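Local coordinates for protein putative marr-family transcriptional repressor (Streptomyces coelicolor, PDB 3ZPL) that binds DNA through a winged-helix motif and probably acts as a MarR-family transcriptional regulator, at residues A[56-61]-A[90-95]. Residues are numbered along the deposited sequence; the frame is centred on the assembly and turned at random.
Sequences HVYYGL and SHAVAR. With nucleotides of chain D; nucleotides of chain C.
Y58 sets its ring against A92 and R95, side chains three residues apart on the partner helix; the axes of segments 56-61 and 90-95 cross at 79° and come no closer than 10.9 Å. Ahead of these two, S90 and H91 face the DNA. S90 OG lies 2.7 Å from OP2 of DT6 in chain C. H91 reads a base edge: H91 NE2 donates to O6 of DG8 in chain C at 2.8 Å with a nearly straight N-H...O angle of 172°. This is direct readout by the recognition helix, 86-98, of a MarR-type winged helix-turn-helix, packed here against helix 56-66. At A92 the contact is apolar, with A92 CB 3.4 Å from Y58 CE1, approaching the ring obliquely, and 4.0 Å from L61 CD1. R95 meets the CE2 side of the same ring, its NE near the ring plane and 3.6 Å from Y58 CE2. With CG opposite the backbone nitrogen and the chain bent at chi2 and chi3, R95 brings its guanidinium there at 88° to the ring plane, so the tyrosine edge lies over a guanidinium face and the N-H groups are left for the phosphate of DT12 in chain D. R95 NH2 donates to DT12 OP1 at 2.8 Å; NE adds weak bonds to OP1 and OP2. Without this ring, as with an alanine at Y58, the A92 methyl would probably face a gap and the R95 guanidinium be freer to swing off its phosphate. R95 NH2 also bonds the carbonyl of G53, tying the arginine to the loop before helix 56-66.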
ATOM      1  N   HIS A  56      -9.792  -2.482   3.264  1.00 51.10           N
ATOM      2  CA  HIS A  56      -9.472  -3.491   2.249  1.00 51.58           C
ATOM      3  C   HIS A  56      -8.835  -4.733   2.837  1.00 52.01           C
ATOM      4  O   HIS A  56      -9.130  -5.835   2.403  1.00 53.72           O
ATOM      5  CB  HIS A  56      -8.579  -2.917   1.150  1.00 50.45           C
ATOM      6  CG  HIS A  56      -8.365  -3.856  -0.001  1.00 52.50           C
ATOM      7  ND1 HIS A  56      -7.175  -3.926  -0.694  1.00 54.56           N
ATOM      8  CD2 HIS A  56      -9.192  -4.751  -0.595  1.00 54.42           C
ATOM      9  CE1 HIS A  56      -7.281  -4.811  -1.672  1.00 54.47           C
ATOM     10  NE2 HIS A  56      -8.494  -5.326  -1.635  1.00 55.65           N
ATOM     11  N   VAL A  57      -7.961  -4.566   3.818  1.00 52.93           N
ATOM     12  CA  VAL A  57      -7.213  -5.708   4.335  1.00 55.16           C
ATOM     13  C   VAL A  57      -8.149  -6.692   5.023  1.00 55.23           C
ATOM     14  O   VAL A  57      -8.047  -7.904   4.808  1.00 56.83           O
ATOM     15  CB  VAL A  57      -6.121  -5.290   5.335  1.00 57.18           C
ATOM     16  CG1 VAL A  57      -5.225  -6.480   5.648  1.00 55.96           C
ATOM     17  CG2 VAL A  57      -5.304  -4.128   4.782  1.00 57.16           C
ATOM     18  N   TYR A  58      -9.066  -6.160   5.828  1.00 54.41           N
ATOM     19  CA  TYR A  58     -10.090  -6.963   6.494  1.00 54.05           C
ATOM     20  C   TYR A  58     -10.934  -7.751   5.480  1.00 54.53           C
ATOM     21  O   TYR A  58     -11.034  -8.969   5.554  1.00 55.63           O
ATOM     22  CB  TYR A  58     -10.987  -6.059   7.337  1.00 55.02           C
ATOM     23  CG  TYR A  58     -10.347  -5.518   8.620  1.00 54.56           C
ATOM     24  CD1 TYR A  58      -8.967  -5.463   8.792  1.00 54.93           C
ATOM     25  CD2 TYR A  58     -11.128  -5.013   9.624  1.00 55.67           C
ATOM     26  CE1 TYR A  58      -8.395  -4.942   9.945  1.00 53.51           C
ATOM     27  CE2 TYR A  58     -10.563  -4.485  10.768  1.00 56.86           C
ATOM     28  CZ  TYR A  58      -9.192  -4.463  10.929  1.00 54.97           C
ATOM     29  OH  TYR A  58      -8.667  -3.951  12.095  1.00 54.86           O
ATOM     30  N   TYR A  59     -11.551  -7.053   4.537  1.00 54.50           N
ATOM     31  CA  TYR A  59     -12.305  -7.701   3.460  1.00 54.65           C
ATOM     32  C   TYR A  59     -11.546  -8.892   2.879  1.00 54.79           C
ATOM     33  O   TYR A  59     -12.135  -9.966   2.659  1.00 59.21           O
ATOM     34  CB  TYR A  59     -12.612  -6.695   2.358  1.00 55.36           C
ATOM     35  CG  TYR A  59     -13.499  -7.208   1.261  1.00 56.10           C
ATOM     36  CD1 TYR A  59     -14.881  -7.137   1.368  1.00 59.16           C
ATOM     37  CD2 TYR A  59     -12.960  -7.741   0.098  1.00 57.23           C
ATOM     38  CE1 TYR A  59     -15.712  -7.587   0.350  1.00 61.23           C
ATOM     39  CE2 TYR A  59     -13.774  -8.194  -0.929  1.00 59.85           C
ATOM     40  CZ  TYR A  59     -15.154  -8.117  -0.790  1.00 61.67           C
ATOM     41  OH  TYR A  59     -15.964  -8.565  -1.795  1.00 64.21           O
ATOM     42  N   GLY A  60     -10.248  -8.712   2.632  1.00 51.85           N
ATOM     43  CA  GLY A  60      -9.382  -9.799   2.144  1.00 50.16           C
ATOM     44  C   GLY A  60      -9.384 -11.030   3.050  1.00 50.03           C
ATOM     45  O   GLY A  60      -9.360 -12.167   2.571  1.00 48.23           O
ATOM     46  N   LEU A  61      -9.413 -10.799   4.366  1.00 48.92           N
ATOM     47  CA  LEU A  61      -9.417 -11.895   5.319  1.00 48.14           C
ATOM     48  C   LEU A  61     -10.699 -12.705   5.154  1.00 50.32           C
ATOM     49  O   LEU A  61     -10.660 -13.932   5.077  1.00 51.54           O
ATOM     50  CB  LEU A  61      -9.287 -11.376   6.743  1.00 47.34           C
ATOM     51  CG  LEU A  61      -8.066 -10.510   7.059  1.00 46.32           C
ATOM     52  CD1 LEU A  61      -8.089 -10.028   8.508  1.00 46.80           C
ATOM     53  CD2 LEU A  61      -6.766 -11.254   6.788  1.00 46.10           C
ATOM     54  N   SER A  90      -4.670 -10.632  14.978  1.00 43.36           N
ATOM     55  CA  SER A  90      -5.441 -10.808  16.202  1.00 42.54           C
ATOM     56  C   SER A  90      -6.341  -9.619  16.399  1.00 41.50           C
ATOM     57  O   SER A  90      -7.546  -9.768  16.584  1.00 43.94           O
ATOM     58  CB  SER A  90      -4.550 -10.950  17.420  1.00 44.09           C
ATOM     59  OG  SER A  90      -3.720 -12.077  17.282  1.00 48.41           O
ATOM     60  N   HIS A  91      -5.772  -8.427  16.307  1.00 40.11           N
ATOM     61  CA  HIS A  91      -6.566  -7.214  16.459  1.00 39.76           C
ATOM     62  C   HIS A  91      -7.695  -7.173  15.413  1.00 38.68           C
ATOM     63  O   HIS A  91      -8.830  -6.881  15.760  1.00 39.56           O
ATOM     64  CB  HIS A  91      -5.697  -5.949  16.357  1.00 41.01           C
ATOM     65  CG  HIS A  91      -4.852  -5.698  17.569  1.00 42.74           C
ATOM     66  ND1 HIS A  91      -5.373  -5.683  18.847  1.00 44.11           N
ATOM     67  CD2 HIS A  91      -3.531  -5.444  17.696  1.00 43.38           C
ATOM     68  CE1 HIS A  91      -4.406  -5.427  19.708  1.00 45.67           C
ATOM     69  NE2 HIS A  91      -3.278  -5.280  19.034  1.00 46.31           N
ATOM     70  N   ALA A  92      -7.385  -7.500  14.165  1.00 36.08           N
ATOM     71  CA  ALA A  92      -8.377  -7.462  13.105  1.00 37.89           C
ATOM     72  C   ALA A  92      -9.514  -8.438  13.347  1.00 39.49           C
ATOM     73  O   ALA A  92     -10.688  -8.093  13.140  1.00 43.15           O
ATOM     74  CB  ALA A  92      -7.729  -7.756  11.765  1.00 37.97           C
ATOM     75  N   VAL A  93      -9.186  -9.647  13.796  1.00 38.89           N
ATOM     76  CA  VAL A  93     -10.217 -10.646  14.091  1.00 41.14           C
ATOM     77  C   VAL A  93     -11.035 -10.330  15.381  1.00 42.93           C
ATOM     78  O   VAL A  93     -12.202 -10.716  15.474  1.00 43.32           O
ATOM     79  CB  VAL A  93      -9.620 -12.054  14.128  1.00 41.47           C
ATOM     80  CG1 VAL A  93     -10.663 -13.079  14.541  1.00 43.97           C
ATOM     81  CG2 VAL A  93      -9.059 -12.398  12.761  1.00 41.34           C
ATOM     82  N   ALA A  94     -10.453  -9.612  16.352  1.00 41.69           N
ATOM     83  CA  ALA A  94     -11.243  -9.134  17.490  1.00 41.72           C
ATOM     84  C   ALA A  94     -12.321  -8.204  16.988  1.00 43.45           C
ATOM     85  O   ALA A  94     -13.476  -8.253  17.445  1.00 48.03           O
ATOM     86  CB  ALA A  94     -10.374  -8.408  18.496  1.00 40.46           C
ATOM     87  N   ARG A  95     -11.955  -7.380  16.015  1.00 54.63           N
ATOM     88  CA  ARG A  95     -12.850  -6.368  15.477  1.00 53.83           C
ATOM     89  C   ARG A  95     -13.941  -7.025  14.604  1.00 52.69           C
ATOM     90  O   ARG A  95     -15.100  -6.623  14.668  1.00 50.48           O
ATOM     91  CB  ARG A  95     -12.043  -5.321  14.686  1.00 54.99           C
ATOM     92  CG  ARG A  95     -12.796  -4.061  14.277  1.00 56.23           C
ATOM     93  CD  ARG A  95     -13.510  -4.234  12.929  1.00 58.74           C
ATOM     94  NE  ARG A  95     -13.603  -3.003  12.123  1.00 60.54           N
ATOM     95  CZ  ARG A  95     -14.368  -2.866  11.035  1.00 61.90           C
ATOM     96  NH1 ARG A  95     -15.143  -3.864  10.611  1.00 61.79           N
ATOM     97  NH2 ARG A  95     -14.390  -1.712  10.373  1.00 63.87           N
TER
ATOM     98  P    DT D  12     -11.186  -0.260  12.372  1.00 55.71           P
ATOM     99  OP1  DT D  12     -11.867  -0.722  11.124  1.00 56.68           O
ATOM    100  OP2  DT D  12     -11.420  -0.911  13.692  1.00 54.23           O
ATOM    101  O5'  DT D  12      -9.606  -0.320  12.185  1.00 52.76           O
ATOM    102  C5'  DT D  12      -9.012   0.294  11.047  1.00 51.53           C
ATOM    103  C4'  DT D  12      -7.521   0.339  11.245  1.00 50.12           C
ATOM    104  O4'  DT D  12      -7.203   1.118  12.417  1.00 51.35           O
ATOM    105  C3'  DT D  12      -6.870  -1.031  11.455  1.00 47.88           C
ATOM    106  O3'  DT D  12      -6.056  -1.237  10.301  1.00 47.28           O
ATOM    107  C2'  DT D  12      -6.125  -0.896  12.774  1.00 47.63           C
ATOM    108  C1'  DT D  12      -6.009   0.602  12.959  1.00 47.94           C
ATOM    109  N1   DT D  12      -5.907   1.067  14.358  1.00 48.68           N
ATOM    110  C2   DT D  12      -4.780   1.763  14.745  1.00 48.27           C
ATOM    111  O2   DT D  12      -3.864   2.023  13.983  1.00 49.35           O
ATOM    112  N3   DT D  12      -4.769   2.148  16.063  1.00 45.85           N
ATOM    113  C4   DT D  12      -5.750   1.914  17.007  1.00 46.13           C
ATOM    114  O4   DT D  12      -5.617   2.350  18.147  1.00 47.22           O
ATOM    115  C5   DT D  12      -6.902   1.178  16.532  1.00 45.56           C
ATOM    116  C7   DT D  12      -8.012   0.869  17.485  1.00 46.33           C
ATOM    117  C6   DT D  12      -6.918   0.789  15.252  1.00 47.08           C
TER
ATOM    118  P    DT C   6      -5.590 -15.088  18.635  1.00 57.68           P
ATOM    119  OP1  DT C   6      -7.052 -15.336  18.702  1.00 62.65           O
ATOM    120  OP2  DT C   6      -5.037 -14.401  17.447  1.00 59.58           O
ATOM    121  O5'  DT C   6      -5.145 -14.278  19.931  1.00 54.53           O
ATOM    122  C5'  DT C   6      -5.390 -14.805  21.233  1.00 53.62           C
ATOM    123  C4'  DT C   6      -4.835 -13.865  22.276  1.00 55.28           C
ATOM    124  O4'  DT C   6      -3.408 -13.703  22.118  1.00 52.31           O
ATOM    125  C3'  DT C   6      -5.435 -12.458  22.240  1.00 58.47           C
ATOM    126  O3'  DT C   6      -6.070 -12.243  23.502  1.00 63.17           O
ATOM    127  C2'  DT C   6      -4.251 -11.550  21.952  1.00 57.15           C
ATOM    128  C1'  DT C   6      -3.061 -12.371  22.420  1.00 53.13           C
ATOM    129  N1   DT C   6      -1.787 -12.077  21.733  1.00 51.22           N
ATOM    130  C2   DT C   6      -0.762 -11.487  22.440  1.00 52.70           C
ATOM    131  O2   DT C   6      -0.843 -11.204  23.625  1.00 54.98           O
ATOM    132  N3   DT C   6       0.376 -11.249  21.706  1.00 51.54           N
ATOM    133  C4   DT C   6       0.577 -11.528  20.367  1.00 50.80           C
ATOM    134  O4   DT C   6       1.644 -11.239  19.837  1.00 51.60           O
ATOM    135  C5   DT C   6      -0.546 -12.129  19.686  1.00 49.64           C
ATOM    136  C7   DT C   6      -0.422 -12.465  18.233  1.00 49.66           C
ATOM    137  C6   DT C   6      -1.653 -12.375  20.395  1.00 50.24           C
ATOM    138  P    DG C   8      -5.567  -5.871  27.501  1.00 71.96           P
ATOM    139  OP1  DG C   8      -6.117  -5.905  28.888  1.00 74.97           O
ATOM    140  OP2  DG C   8      -6.476  -5.658  26.332  1.00 68.05           O
ATOM    141  O5'  DG C   8      -4.430  -4.755  27.424  1.00 71.29           O
ATOM    142  C5'  DG C   8      -3.166  -4.951  28.094  1.00 70.69           C
ATOM    143  C4'  DG C   8      -2.273  -3.750  27.889  1.00 67.89           C
ATOM    144  O4'  DG C   8      -1.518  -3.912  26.665  1.00 63.38           O
ATOM    145  C3'  DG C   8      -2.992  -2.405  27.771  1.00 67.00           C
ATOM    146  O3'  DG C   8      -2.225  -1.460  28.521  1.00 68.25           O
ATOM    147  C2'  DG C   8      -3.056  -2.173  26.271  1.00 63.19           C
ATOM    148  C1'  DG C   8      -1.788  -2.845  25.771  1.00 61.73           C
ATOM    149  N9   DG C   8      -1.868  -3.405  24.425  1.00 57.02           N
ATOM    150  C8   DG C   8      -2.980  -3.890  23.782  1.00 54.58           C
ATOM    151  N7   DG C   8      -2.721  -4.349  22.589  1.00 53.65           N
ATOM    152  C5   DG C   8      -1.352  -4.163  22.439  1.00 52.36           C
ATOM    153  C6   DG C   8      -0.500  -4.447  21.341  1.00 48.67           C
ATOM    154  O6   DG C   8      -0.790  -4.948  20.249  1.00 47.82           O
ATOM    155  N1   DG C   8       0.815  -4.083  21.607  1.00 48.02           N
ATOM    156  C2   DG C   8       1.255  -3.513  22.773  1.00 49.88           C
ATOM    157  N2   DG C   8       2.566  -3.237  22.838  1.00 48.92           N
ATOM    158  N3   DG C   8       0.470  -3.238  23.803  1.00 53.24           N
ATOM    159  C4   DG C   8      -0.812  -3.583  23.566  1.00 53.47           C
TER